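Local coordinates for FOG-3 protein (Caenorhabditis elegans, PDB 5TD6) that forms an RNA-binding multimer that specifies sperm fate in the nematode germline, and probably acts as a transcription corepressor like other BTG/Tob proteins, at residues T3-R6 / E7-F11; G18-R22 / R23-I27; A30-G33 / N34-S38; F91-G95 / H96-R100; Q122-P125 / E126-R130. The protein carries 2 engineered substitutions. One frame throughout, in Å; residues are numbered along the deposited sequence.

Contact 1. Residues T3-R6 / E7-F11; sequences TEVR and ELVNF
Arg-6 and Glu-7 lie side by side and point the same way from helix 2-13, the first helix of the BTG/Tob domain. Their guanidinium and carboxylate planes stand nearly perpendicular, 87° apart, and NE of Arg-6 stays 4.1 Å from OE2 of Glu-7, too far for a salt bridge. Water fills in instead: one molecule accepts from Arg-6 NH2 at 2.7 Å and donates to Glu-7 OE2, and a second joins Arg-6 NE to the same carboxylate oxygen. Both waters sit in the guanidinium plane, at its edge. The Arg-6 chain leaves with CG trans to the backbone N and bends at chi3 (67°), which folds the guanidinium back beside Glu-7. A methionine in its place would probably cost the first water its guanidinium donor, leave the second the weak bond from Asn-10 ND2, and take from Glu-7 the guanidinium beside it. This polar face meets the second subunit, where Arg-14 packs on Glu-7 and Gln-122 on Arg-6. The inward face is apolar, and helix 22-41 covers its Val-5 and Leu-8. There Val-5 and Val-9 cross at a slant, CG1 of Val-5 lying 4.0 Å from CG2 of Val-9.

Contact 2. Residues G18-R22 / R23-I27; sequences GHIPR and RPVGI
Val-25 N donates to Pro-21 O at 3.3 Å in a nearly straight bond (170°), and Gly-26 N follows to Arg-22 O at 3.1 Å, so the loop passes into helix 22-41 with Pro-21 as N-cap. Pro-24 fits the first turn, where no amide hydrogen is needed; its CD lies 3.1 Å from Pro-21 O and faces CB of Pro-21. Just ahead of the cap, Ile-20 meets Val-25 in a hydrophobic staple. Val-25 CG2, trans to its own carbonyl carbon, reaches back to Ile-20 CB at 3.5 Å, a tight fit, while Ile-20 CG2 also touches CB of Pro-24 at 4.1 Å. On the outer side Arg-22 and Arg-23 run alongside each other, their guanidinium planes 64° apart; the modelled closeness of these two like charges is doubtful. Beyond the staple, Val-25 rests on Phe-17 of the preceding loop, and Ile-20, packed on Val-75 in a loop and on Val-80 and Leu-83, joins the start of helix 22-41 to helix 77-83.

Contact 3. Residues A30-G33 / N34-S38; sequences AELG and NYLVS
Leu-36 has its CG opposite the carbonyl carbon (chi1 -72°), which swings the branch back along helix 22-41 to Leu-32, whose own CG is trans to the backbone N (chi1 178°). CD1 of Leu-36 thereby meets CG of Leu-32 at 4.0 Å, one helical turn apart. The backbone bond beneath them, Leu-36 N to Leu-32 O, measures 2.9 Å. Asn-34 turns back in the same sense as Leu-36, and its amide carbon CG settles 3.3 Å from Ala-30 O. That carbonyl already accepts Asn-34 N at 3.0 Å, and a water also donates to it at 2.8 Å while giving its other hydrogen to Asn-34 OD1, also at 2.8 Å. Asn-34 ND2 lies on the side of Glu-31, whose carboxylate is turned 87° to the amide plane. Leu-36 also packs on Val-5 and Leu-8 of helix 2-13, and Leu-32 on Cys-65 and Ser-69 of helix 65-71. An alanine in place of Leu-36 would probably take from Leu-32 its partner one turn on and open a gap against Val-5 and Leu-8. The helix is therefore amphipathic here: the leucines supply an apolar surface for two other helices, while the Asn-34 side keeps a carbonyl hydrated, its oxygen shared between a backbone amide and a water that is anchored by the asparagine side chain.

Contact 4. Residues F91-G95 / H96-R100; sequences FANPG and HVFVR
Phe-91 and Phe-98 face each other as a hydrogen-bonded pair in the beta hairpin of strands 89-93 and 96-100. Phe-91 N gives to Phe-98 O at 2.8 Å, and Phe-98 N bonds Phe-91 O. Their rings are almost parallel, 5° apart, but shifted so that little of one covers the other, centroids 5.0 Å apart. Phe-98 CG, between its backbone N and carbonyl carbon (chi1 60°), brings that ring under CB of Phe-91 in a CH-pi contact, 3.6 Å from CB to centroid. A type II turn from Asn-93 to His-96 closes the hairpin, with Gly-95 taking the positive phi, and Asn-93 N bonds His-96 O at 2.7 Å. The hairpin forms the middle of the antiparallel sheet, and Ala-92 and Val-97 pair on its other face, toward helix 2-13. Arg-100 CZ sits over the Phe-91 ring, 4.5 Å from the centroid, in a cation-pi contact, while its NH2 forms salt bridges to Glu-107 and Glu-53. Asn-93, bonded to Arg-56 and Glu-53, shares a water that lies 2.6 Å from His-96 ND1.

Contact 5. Residues Q122-P125 / E126-R130; sequences QSVP and EYVVR
Val-129 N reaches back to Pro-125 O at 3.2 Å, in the plane of the carbonyl, and so starts helix 126-135 with Pro-125 as its N-cap; a second, weak bond from Val-128 N shares that oxygen. Val-124, just ahead of the cap, folds over the first turn. Its CG1, trans to the backbone N (chi1 178°), presses on CG2 of Val-129 at 3.5 Å, closer than usual, and touches CG1 of Val-128 at 3.7 Å, where the two side chains cross at about a right angle. With Val-129 this makes a hydrophobic staple. On another side of the helix, Arg-130 NE bonds Glu-126 OE2 at 2.7 Å, on the anti side of the carboxylate, forming a salt bridge one turn apart. Pro-125, Val-128 and Val-129 pack on Asn-34, Val-37 and Tyr-2 of the second subunit, respectively. Val-129 therefore serves both the staple with Val-124 and, with Val-128, the apolar contact with the neighbouring chain, while the charged pair ties the first turn to the next.

From the N terminus the five contacts follow in series, each a local turn, with none enclosing or crossing another. Contact 1 lies within helix 2-13 near the centre of the chain. Contact 2 closes the turn into helix 22-41, and contact 3 lies further along that same helix, where it packs on contact 1 through Val-5, Leu-8 and Val-9. Contact 4 closes the hairpin loop and joins contact 1 by a probable hydrogen bond from Gly-95 N to Glu-4 OE2, so helix 2-13 stands between helix 22-41 and the sheet. Contact 5 starts helix 126-135, its centre about 25 Å from that of contact 1, and rests on the second subunit.

Contact 1. Residues T3-R6 / E7-F11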
loop_
_atom_site.group_PDB
_atom_site.type_symbol
_atom_site.label_atom_id
_atom_site.label_comp_id
_atom_site.label_asym_id
_atom_site.label_seq_id
_atom_site.Cartn_x
_atom_site.Cartn_y
_atom_site.Cartn_z
ATOM N N THR B 3 0.431 -4.504 -9.984
ATOM C CA THR B 3 0.958 -4.352 -8.619
ATOM C C THR B 3 1.710 -3.024 -8.481
ATOM O O THR B 3 1.433 -2.227 -7.574
ATOM C CB THR B 3 1.917 -5.501 -8.267
ATOM O OG1 THR B 3 1.240 -6.753 -8.402
ATOM C CG2 THR B 3 2.491 -5.365 -6.843
ATOM N N GLU B 4 2.662 -2.789 -9.386
ATOM C CA GLU B 4 3.500 -1.594 -9.289
ATOM C C GLU B 4 2.672 -0.321 -9.451
ATOM O O GLU B 4 2.850 0.647 -8.708
ATOM C CB GLU B 4 4.628 -1.634 -10.329
ATOM C CG GLU B 4 5.685 -2.695 -10.078
ATOM C CD GLU B 4 5.321 -4.070 -10.681
ATOM O OE1 GLU B 4 4.180 -4.276 -11.168
ATOM O OE2 GLU B 4 6.190 -4.951 -10.652
ATOM N N VAL B 5 1.759 -0.322 -10.416
ATOM C CA VAL B 5 0.877 0.824 -10.629
ATOM C C VAL B 5 0.032 1.066 -9.391
ATOM O O VAL B 5 -0.157 2.190 -8.973
ATOM C CB VAL B 5 -0.069 0.621 -11.840
ATOM C CG1 VAL B 5 -1.132 1.671 -11.843
ATOM C CG2 VAL B 5 0.716 0.638 -13.163
ATOM N N ARG B 6 -0.477 -0.008 -8.803
ATOM C CA ARG B 6 -1.305 0.153 -7.619
ATOM C C ARG B 6 -0.492 0.745 -6.477
ATOM O O ARG B 6 -0.999 1.599 -5.744
ATOM C CB ARG B 6 -1.919 -1.180 -7.174
ATOM C CG ARG B 6 -2.807 -1.038 -5.935
ATOM C CD ARG B 6 -3.326 -2.394 -5.457
ATOM N NE ARG B 6 -2.248 -3.239 -4.955
ATOM C CZ ARG B 6 -1.890 -4.400 -5.501
ATOM N NH1 ARG B 6 -2.522 -4.860 -6.577
ATOM N NH2 ARG B 6 -0.897 -5.105 -4.972
ATOM N N GLU B 7 0.756 0.288 -6.313
ATOM C CA GLU B 7 1.604 0.843 -5.259
ATOM C C GLU B 7 1.907 2.331 -5.514
ATOM O O GLU B 7 1.943 3.126 -4.570
ATOM C CB GLU B 7 2.903 0.051 -5.128
ATOM C CG GLU B 7 2.710 -1.376 -4.552
ATOM C CD GLU B 7 2.065 -1.356 -3.195
ATOM O OE1 GLU B 7 2.439 -0.493 -2.378
ATOM O OE2 GLU B 7 1.174 -2.189 -2.945
ATOM N N LEU B 8 2.135 2.696 -6.774
ATOM C CA LEU B 8 2.384 4.104 -7.136
ATOM C C LEU B 8 1.145 4.946 -6.836
ATOM O O LEU B 8 1.228 6.025 -6.216
ATOM C CB LEU B 8 2.760 4.241 -8.613
ATOM C CG LEU B 8 3.660 5.433 -8.999
ATOM C CD1 LEU B 8 4.177 5.366 -10.438
ATOM C CD2 LEU B 8 2.995 6.743 -8.774
ATOM N N VAL B 9 -0.005 4.458 -7.288
ATOM C CA VAL B 9 -1.259 5.191 -7.083
ATOM C C VAL B 9 -1.544 5.374 -5.601
ATOM O O VAL B 9 -1.976 6.444 -5.157
ATOM C CB VAL B 9 -2.450 4.469 -7.732
ATOM C CG1 VAL B 9 -3.757 5.112 -7.292
ATOM C CG2 VAL B 9 -2.315 4.503 -9.253
ATOM N N ASN B 10 -1.283 4.334 -4.827
ATOM C CA ASN B 10 -1.597 4.411 -3.404
ATOM C C ASN B 10 -0.608 5.330 -2.686
ATOM O O ASN B 10 -0.983 6.053 -1.761
ATOM C CB ASN B 10 -1.648 3.014 -2.794
ATOM C CG ASN B 10 -2.924 2.296 -3.168
ATOM O OD1 ASN B 10 -3.783 2.896 -3.787
ATOM N ND2 ASN B 10 -3.064 1.040 -2.786
ATOM N N PHE B 11 0.639 5.336 -3.141
ATOM C CA PHE B 11 1.614 6.302 -2.634
ATOM C C PHE B 11 1.126 7.745 -2.794
ATOM O O PHE B 11 1.182 8.544 -1.856
ATOM C CB PHE B 11 2.958 6.139 -3.353
ATOM C CG PHE B 11 4.021 7.108 -2.869
ATOM C CD1 PHE B 11 4.768 6.834 -1.735
ATOM C CD2 PHE B 11 4.255 8.295 -3.543
ATOM C CE1 PHE B 11 5.742 7.698 -1.297
ATOM C CE2 PHE B 11 5.235 9.173 -3.099
ATOM C CZ PHE B 11 5.968 8.878 -1.972
HETATM O O HOH W 1 1.013 -4.910 -3.091
HETATM O O HOH W 2 -1.265 -1.876 -2.562
#

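Contact 2. Residues G18-R22 / R23-I27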
loop_
_atom_site.group_PDB
_atom_site.type_symbol
_atom_site.label_atom_id
_atom_site.label_comp_id
_atom_site.label_asym_id
_atom_site.label_seq_id
_atom_site.Cartn_x
_atom_site.Cartn_y
_atom_site.Cartn_z
ATOM N N GLY B 18 -8.187 11.774 3.615
ATOM C CA GLY B 18 -8.607 12.631 4.705
ATOM C C GLY B 18 -8.679 14.115 4.378
ATOM O O GLY B 18 -9.164 14.894 5.189
ATOM N N HIS B 19 -8.201 14.513 3.204
ATOM C CA HIS B 19 -8.224 15.917 2.824
ATOM C C HIS B 19 -9.073 16.123 1.576
ATOM O O HIS B 19 -9.463 17.235 1.260
ATOM C CB HIS B 19 -6.806 16.437 2.594
ATOM C CG HIS B 19 -5.882 16.179 3.743
ATOM N ND1 HIS B 19 -5.946 16.888 4.924
ATOM C CD2 HIS B 19 -4.889 15.268 3.903
ATOM C CE1 HIS B 19 -5.024 16.437 5.757
ATOM N NE2 HIS B 19 -4.376 15.446 5.164
ATOM N N ILE B 20 -9.328 15.036 0.859
ATOM C CA ILE B 20 -10.256 15.034 -0.258
ATOM C C ILE B 20 -11.238 13.928 0.076
ATOM O O ILE B 20 -10.826 12.888 0.591
ATOM C CB ILE B 20 -9.528 14.802 -1.607
ATOM C CG1 ILE B 20 -8.571 15.950 -1.901
ATOM C CG2 ILE B 20 -10.502 14.645 -2.780
ATOM C CD1 ILE B 20 -7.777 15.748 -3.162
ATOM N N PRO B 21 -12.543 14.156 -0.158
ATOM C CA PRO B 21 -13.526 13.133 0.226
ATOM C C PRO B 21 -13.252 11.789 -0.446
ATOM O O PRO B 21 -12.552 11.744 -1.460
ATOM C CB PRO B 21 -14.863 13.735 -0.230
ATOM C CG PRO B 21 -14.625 15.221 -0.213
ATOM C CD PRO B 21 -13.182 15.405 -0.615
ATOM N N ARG B 22 -13.765 10.719 0.157
ATOM C CA ARG B 22 -13.473 9.336 -0.213
ATOM C C ARG B 22 -13.780 9.004 -1.675
ATOM O O ARG B 22 -12.992 8.352 -2.372
ATOM C CB ARG B 22 -14.279 8.397 0.697
ATOM C CG ARG B 22 -14.235 6.917 0.314
ATOM C CD ARG B 22 -15.442 6.143 0.863
ATOM N NE ARG B 22 -15.875 6.620 2.180
ATOM C CZ ARG B 22 -17.095 7.090 2.451
ATOM N NH1 ARG B 22 -18.020 7.154 1.499
ATOM N NH2 ARG B 22 -17.396 7.503 3.679
ATOM N N ARG B 23 -14.944 9.446 -2.133
ATOM C CA ARG B 23 -15.406 9.081 -3.466
ATOM C C ARG B 23 -14.542 9.700 -4.578
ATOM O O ARG B 23 -14.121 8.982 -5.484
ATOM C CB ARG B 23 -16.890 9.446 -3.635
ATOM C CG ARG B 23 -17.806 8.610 -2.733
ATOM C CD ARG B 23 -19.158 9.281 -2.474
ATOM N NE ARG B 23 -20.050 8.434 -1.678
ATOM C CZ ARG B 23 -20.154 8.483 -0.350
ATOM N NH1 ARG B 23 -19.420 9.343 0.347
ATOM N NH2 ARG B 23 -20.995 7.672 0.283
ATOM N N PRO B 24 -14.252 11.014 -4.513
ATOM C CA PRO B 24 -13.374 11.566 -5.555
ATOM C C PRO B 24 -11.945 10.997 -5.542
ATOM O O PRO B 24 -11.398 10.726 -6.616
ATOM C CB PRO B 24 -13.344 13.070 -5.240
ATOM C CG PRO B 24 -14.549 13.322 -4.431
ATOM C CD PRO B 24 -14.774 12.077 -3.632
ATOM N N VAL B 25 -11.347 10.852 -4.360
ATOM C CA VAL B 25 -10.025 10.224 -4.253
ATOM C C VAL B 25 -9.999 8.862 -4.956
ATOM O O VAL B 25 -9.040 8.534 -5.666
ATOM C CB VAL B 25 -9.586 10.028 -2.779
ATOM C CG1 VAL B 25 -8.327 9.172 -2.705
ATOM C CG2 VAL B 25 -9.330 11.359 -2.130
ATOM N N GLY B 26 -11.055 8.075 -4.763
ATOM C CA GLY B 26 -11.126 6.754 -5.372
ATOM C C GLY B 26 -11.141 6.804 -6.887
ATOM O O GLY B 26 -10.594 5.927 -7.575
ATOM N N ILE B 27 -11.764 7.846 -7.416
ATOM C CA ILE B 27 -11.931 7.984 -8.855
ATOM C C ILE B 27 -10.646 8.569 -9.424
ATOM O O ILE B 27 -10.218 8.231 -10.526
ATOM C CB ILE B 27 -13.173 8.855 -9.187
ATOM C CG1 ILE B 27 -14.440 8.119 -8.750
ATOM C CG2 ILE B 27 -13.257 9.178 -10.675
ATOM C CD1 ILE B 27 -15.689 8.947 -8.804
#

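Contact 3. Residues A30-G33 / N34-S38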
loop_
_atom_site.group_PDB
_atom_site.type_symbol
_atom_site.label_atom_id
_atom_site.label_comp_id
_atom_site.label_asym_id
_atom_site.label_seq_id
_atom_site.Cartn_x
_atom_site.Cartn_y
_atom_site.Cartn_z
ATOM N N ALA B 30 -8.236 5.635 -9.643
ATOM C CA ALA B 30 -8.578 4.745 -10.746
ATOM C C ALA B 30 -8.101 5.345 -12.064
ATOM O O ALA B 30 -7.490 4.661 -12.879
ATOM C CB ALA B 30 -10.068 4.489 -10.783
ATOM N N GLU B 31 -8.357 6.633 -12.250
ATOM C CA GLU B 31 -7.930 7.341 -13.455
ATOM C C GLU B 31 -6.412 7.406 -13.598
ATOM O O GLU B 31 -5.869 7.215 -14.687
ATOM C CB GLU B 31 -8.502 8.753 -13.470
ATOM C CG GLU B 31 -9.958 8.789 -13.838
ATOM C CD GLU B 31 -10.198 8.255 -15.240
ATOM O OE1 GLU B 31 -9.528 8.726 -16.184
ATOM O OE2 GLU B 31 -11.041 7.352 -15.391
ATOM N N LEU B 32 -5.729 7.688 -12.496
ATOM C CA LEU B 32 -4.277 7.739 -12.516
ATOM C C LEU B 32 -3.716 6.364 -12.867
ATOM O O LEU B 32 -2.756 6.239 -13.635
ATOM C CB LEU B 32 -3.742 8.213 -11.167
ATOM C CG LEU B 32 -2.228 8.272 -11.040
ATOM C CD1 LEU B 32 -1.671 9.290 -12.027
ATOM C CD2 LEU B 32 -1.865 8.652 -9.618
ATOM N N GLY B 33 -4.338 5.334 -12.306
ATOM C CA GLY B 33 -3.916 3.974 -12.527
ATOM C C GLY B 33 -4.027 3.635 -14.000
ATOM O O GLY B 33 -3.118 3.059 -14.586
ATOM N N ASN B 34 -5.145 4.002 -14.609
ATOM C CA ASN B 34 -5.325 3.741 -16.031
ATOM C C ASN B 34 -4.288 4.470 -16.886
ATOM O O ASN B 34 -3.682 3.852 -17.758
ATOM C CB ASN B 34 -6.742 4.118 -16.469
ATOM C CG ASN B 34 -7.798 3.253 -15.806
ATOM O OD1 ASN B 34 -7.496 2.167 -15.301
ATOM N ND2 ASN B 34 -9.043 3.728 -15.798
ATOM N N TYR B 35 -4.072 5.764 -16.633
ATOM C CA TYR B 35 -3.046 6.510 -17.364
ATOM C C TYR B 35 -1.696 5.829 -17.247
ATOM O O TYR B 35 -0.949 5.732 -18.217
ATOM C CB TYR B 35 -2.900 7.957 -16.866
ATOM C CG TYR B 35 -1.610 8.623 -17.353
ATOM C CD1 TYR B 35 -1.564 9.290 -18.578
ATOM C CD2 TYR B 35 -0.437 8.576 -16.593
ATOM C CE1 TYR B 35 -0.398 9.889 -19.032
ATOM C CE2 TYR B 35 0.742 9.165 -17.046
ATOM C CZ TYR B 35 0.751 9.827 -18.264
ATOM O OH TYR B 35 1.914 10.421 -18.708
ATOM N N LEU B 36 -1.369 5.399 -16.039
ATOM C CA LEU B 36 -0.047 4.844 -15.784
ATOM C C LEU B 36 0.138 3.533 -16.528
ATOM O O LEU B 36 1.222 3.254 -17.053
ATOM C CB LEU B 36 0.176 4.628 -14.286
ATOM C CG LEU B 36 0.367 5.902 -13.460
ATOM C CD1 LEU B 36 0.605 5.549 -12.004
ATOM C CD2 LEU B 36 1.512 6.787 -14.014
ATOM N N VAL B 37 -0.914 2.722 -16.550
ATOM C CA VAL B 37 -0.853 1.465 -17.267
ATOM C C VAL B 37 -0.552 1.732 -18.740
ATOM O O VAL B 37 0.347 1.122 -19.324
ATOM C CB VAL B 37 -2.144 0.629 -17.105
ATOM C CG1 VAL B 37 -2.150 -0.536 -18.092
ATOM C CG2 VAL B 37 -2.231 0.084 -15.697
ATOM N N SER B 38 -1.262 2.684 -19.324
ATOM C CA SER B 38 -1.005 3.065 -20.707
ATOM C C SER B 38 0.431 3.567 -20.910
ATOM O O SER B 38 1.110 3.163 -21.844
ATOM C CB SER B 38 -2.008 4.132 -21.137
ATOM O OG SER B 38 -1.448 4.988 -22.119
HETATM O O HOH W 3 -7.025 1.925 -12.520
#

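Contact 4. Residues F91-G95 / H96-R100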
loop_
_atom_site.group_PDB
_atom_site.type_symbol
_atom_site.label_atom_id
_atom_site.label_comp_id
_atom_site.label_asym_id
_atom_site.label_seq_id
_atom_site.Cartn_x
_atom_site.Cartn_y
_atom_site.Cartn_z
ATOM N N PHE B 91 9.501 6.709 -9.677
ATOM C CA PHE B 91 9.829 5.704 -10.683
ATOM C C PHE B 91 9.035 4.438 -10.401
ATOM O O PHE B 91 8.834 4.067 -9.239
ATOM C CB PHE B 91 11.331 5.360 -10.669
ATOM C CG PHE B 91 12.238 6.500 -11.062
ATOM C CD1 PHE B 91 12.545 7.512 -10.163
ATOM C CD2 PHE B 91 12.807 6.543 -12.322
ATOM C CE1 PHE B 91 13.388 8.549 -10.523
ATOM C CE2 PHE B 91 13.650 7.585 -12.690
ATOM C CZ PHE B 91 13.938 8.590 -11.789
ATOM N N ALA B 92 8.596 3.778 -11.462
ATOM C CA ALA B 92 7.970 2.474 -11.353
ATOM C C ALA B 92 8.597 1.558 -12.393
ATOM O O ALA B 92 8.479 1.792 -13.596
ATOM C CB ALA B 92 6.464 2.574 -11.538
ATOM N N ASN B 93 9.299 0.539 -11.901
ATOM C CA ASN B 93 9.908 -0.512 -12.699
ATOM C C ASN B 93 9.345 -1.875 -12.280
ATOM O O ASN B 93 8.829 -2.011 -11.166
ATOM C CB ASN B 93 11.426 -0.529 -12.503
ATOM C CG ASN B 93 12.108 0.733 -12.999
ATOM O OD1 ASN B 93 11.600 1.431 -13.879
ATOM N ND2 ASN B 93 13.290 1.015 -12.445
ATOM N N PRO B 94 9.478 -2.895 -13.144
ATOM C CA PRO B 94 9.159 -4.257 -12.695
ATOM C C PRO B 94 9.839 -4.568 -11.353
ATOM O O PRO B 94 11.053 -4.447 -11.231
ATOM C CB PRO B 94 9.696 -5.133 -13.826
ATOM C CG PRO B 94 9.573 -4.258 -15.057
ATOM C CD PRO B 94 9.872 -2.856 -14.572
ATOM N N GLY B 95 9.044 -4.901 -10.344
ATOM C CA GLY B 95 9.585 -5.277 -9.048
ATOM C C GLY B 95 9.978 -4.120 -8.148
ATOM O O GLY B 95 10.411 -4.341 -7.018
ATOM N N HIS B 96 9.814 -2.881 -8.617
ATOM C CA HIS B 96 10.476 -1.768 -7.933
ATOM C C HIS B 96 9.854 -0.407 -8.192
ATOM O O HIS B 96 9.968 0.154 -9.285
ATOM C CB HIS B 96 11.949 -1.712 -8.330
ATOM C CG HIS B 96 12.789 -0.883 -7.410
ATOM N ND1 HIS B 96 14.006 -0.354 -7.784
ATOM C CD2 HIS B 96 12.582 -0.484 -6.133
ATOM C CE1 HIS B 96 14.525 0.312 -6.768
ATOM N NE2 HIS B 96 13.678 0.255 -5.756
ATOM N N VAL B 97 9.194 0.111 -7.169
ATOM C CA VAL B 97 8.621 1.444 -7.210
ATOM C C VAL B 97 9.361 2.246 -6.154
ATOM O O VAL B 97 9.610 1.754 -5.037
ATOM C CB VAL B 97 7.112 1.422 -6.928
ATOM C CG1 VAL B 97 6.502 2.826 -7.079
ATOM C CG2 VAL B 97 6.430 0.447 -7.859
ATOM N N PHE B 98 9.743 3.464 -6.500
ATOM C CA PHE B 98 10.585 4.222 -5.590
ATOM C C PHE B 98 10.614 5.699 -5.939
ATOM O O PHE B 98 10.220 6.089 -7.029
ATOM C CB PHE B 98 12.004 3.661 -5.583
ATOM C CG PHE B 98 12.702 3.700 -6.935
ATOM C CD1 PHE B 98 12.554 2.663 -7.843
ATOM C CD2 PHE B 98 13.547 4.755 -7.266
ATOM C CE1 PHE B 98 13.212 2.694 -9.071
ATOM C CE2 PHE B 98 14.214 4.789 -8.490
ATOM C CZ PHE B 98 14.052 3.767 -9.389
ATOM N N VAL B 99 11.072 6.498 -4.983
ATOM C CA VAL B 99 11.302 7.931 -5.166
ATOM C C VAL B 99 12.791 8.172 -5.376
ATOM O O VAL B 99 13.621 7.560 -4.701
ATOM C CB VAL B 99 10.826 8.737 -3.936
ATOM C CG1 VAL B 99 11.263 10.206 -4.022
ATOM C CG2 VAL B 99 9.314 8.619 -3.779
ATOM N N ARG B 100 13.140 9.055 -6.302
ATOM C CA ARG B 100 14.534 9.480 -6.446
ATOM C C ARG B 100 14.578 10.950 -6.819
ATOM O O ARG B 100 13.947 11.353 -7.792
ATOM C CB ARG B 100 15.251 8.643 -7.504
ATOM C CG ARG B 100 16.719 8.921 -7.617
ATOM C CD ARG B 100 17.214 8.556 -9.004
ATOM N NE ARG B 100 17.326 7.120 -9.217
ATOM C CZ ARG B 100 17.345 6.556 -10.421
ATOM N NH1 ARG B 100 17.248 7.311 -11.513
ATOM N NH2 ARG B 100 17.455 5.240 -10.535
HETATM O O HOH W 4 14.803 -0.529 -10.241
#

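Contact 5. Residues Q122-P125 / E126-R130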
loop_
_atom_site.group_PDB
_atom_site.type_symbol
_atom_site.label_atom_id
_atom_site.label_comp_id
_atom_site.label_asym_id
_atom_site.label_seq_id
_atom_site.Cartn_x
_atom_site.Cartn_y
_atom_site.Cartn_z
ATOM N N GLN B 122 -2.075 -15.167 -3.230
ATOM C CA GLN B 122 -2.016 -15.017 -1.791
ATOM C C GLN B 122 -2.844 -16.089 -1.049
ATOM O O GLN B 122 -4.031 -16.277 -1.325
ATOM C CB GLN B 122 -2.503 -13.609 -1.438
ATOM C CG GLN B 122 -2.864 -13.359 -0.012
ATOM C CD GLN B 122 -3.592 -12.039 0.130
ATOM O OE1 GLN B 122 -3.662 -11.247 -0.823
ATOM N NE2 GLN B 122 -4.155 -11.795 1.306
ATOM N N SER B 123 -2.215 -16.769 -0.094
ATOM C CA SER B 123 -2.854 -17.890 0.599
ATOM C C SER B 123 -3.838 -17.392 1.636
ATOM O O SER B 123 -3.481 -16.609 2.508
ATOM C CB SER B 123 -1.816 -18.786 1.264
ATOM O OG SER B 123 -2.454 -19.796 2.044
ATOM N N VAL B 124 -5.089 -17.829 1.518
ATOM C CA VAL B 124 -6.122 -17.464 2.476
ATOM C C VAL B 124 -6.882 -18.714 2.906
ATOM O O VAL B 124 -7.264 -19.506 2.059
ATOM C CB VAL B 124 -7.116 -16.439 1.890
ATOM C CG1 VAL B 124 -8.191 -16.126 2.905
ATOM C CG2 VAL B 124 -6.380 -15.147 1.447
ATOM N N PRO B 125 -7.081 -18.894 4.222
ATOM C CA PRO B 125 -7.788 -20.064 4.767
ATOM C C PRO B 125 -9.228 -20.171 4.253
ATOM O O PRO B 125 -9.953 -19.168 4.202
ATOM C CB PRO B 125 -7.779 -19.817 6.273
ATOM C CG PRO B 125 -6.611 -18.890 6.514
ATOM C CD PRO B 125 -6.489 -18.049 5.282
ATOM N N GLU B 126 -9.632 -21.381 3.892
ATOM C CA GLU B 126 -10.937 -21.610 3.267
ATOM C C GLU B 126 -12.107 -20.935 3.975
ATOM O O GLU B 126 -12.965 -20.323 3.320
ATOM C CB GLU B 126 -11.215 -23.124 3.169
ATOM C CG GLU B 126 -12.662 -23.384 2.708
ATOM C CD GLU B 126 -13.026 -24.837 2.669
ATOM O OE1 GLU B 126 -12.115 -25.672 2.518
ATOM O OE2 GLU B 126 -14.229 -25.147 2.756
ATOM N N TYR B 127 -12.161 -21.035 5.304
ATOM C CA TYR B 127 -13.327 -20.503 6.012
ATOM C C TYR B 127 -13.400 -18.978 5.949
ATOM O O TYR B 127 -14.483 -18.413 5.984
ATOM C CB TYR B 127 -13.351 -20.927 7.472
ATOM C CG TYR B 127 -14.735 -20.858 8.057
ATOM C CD1 TYR B 127 -15.705 -21.761 7.662
ATOM C CD2 TYR B 127 -15.084 -19.882 8.981
ATOM C CE1 TYR B 127 -16.982 -21.719 8.183
ATOM C CE2 TYR B 127 -16.368 -19.828 9.512
ATOM C CZ TYR B 127 -17.310 -20.751 9.108
ATOM O OH TYR B 127 -18.594 -20.723 9.621
ATOM N N VAL B 128 -12.243 -18.331 5.899
ATOM C CA VAL B 128 -12.172 -16.876 5.721
ATOM C C VAL B 128 -12.751 -16.523 4.360
ATOM O O VAL B 128 -13.577 -15.621 4.238
ATOM C CB VAL B 128 -10.706 -16.358 5.841
ATOM C CG1 VAL B 128 -10.572 -14.898 5.387
ATOM C CG2 VAL B 128 -10.202 -16.557 7.254
ATOM N N VAL B 129 -12.351 -17.286 3.344
ATOM C CA VAL B 129 -12.835 -17.071 1.988
ATOM C C VAL B 129 -14.349 -17.291 1.898
ATOM O O VAL B 129 -15.044 -16.489 1.287
ATOM C CB VAL B 129 -12.095 -17.980 0.969
ATOM C CG1 VAL B 129 -12.695 -17.835 -0.403
ATOM C CG2 VAL B 129 -10.627 -17.616 0.920
ATOM N N ARG B 130 -14.872 -18.357 2.507
ATOM C CA ARG B 130 -16.317 -18.570 2.490
ATOM C C ARG B 130 -17.019 -17.456 3.251
ATOM O O ARG B 130 -18.105 -17.023 2.879
ATOM C CB ARG B 130 -16.708 -19.921 3.111
ATOM C CG ARG B 130 -16.279 -21.093 2.294
ATOM C CD ARG B 130 -16.873 -22.390 2.796
ATOM N NE ARG B 130 -16.242 -23.460 2.041
ATOM C CZ ARG B 130 -16.745 -24.019 0.951
ATOM N NH1 ARG B 130 -17.956 -23.672 0.504
ATOM N NH2 ARG B 130 -16.046 -24.984 0.342
#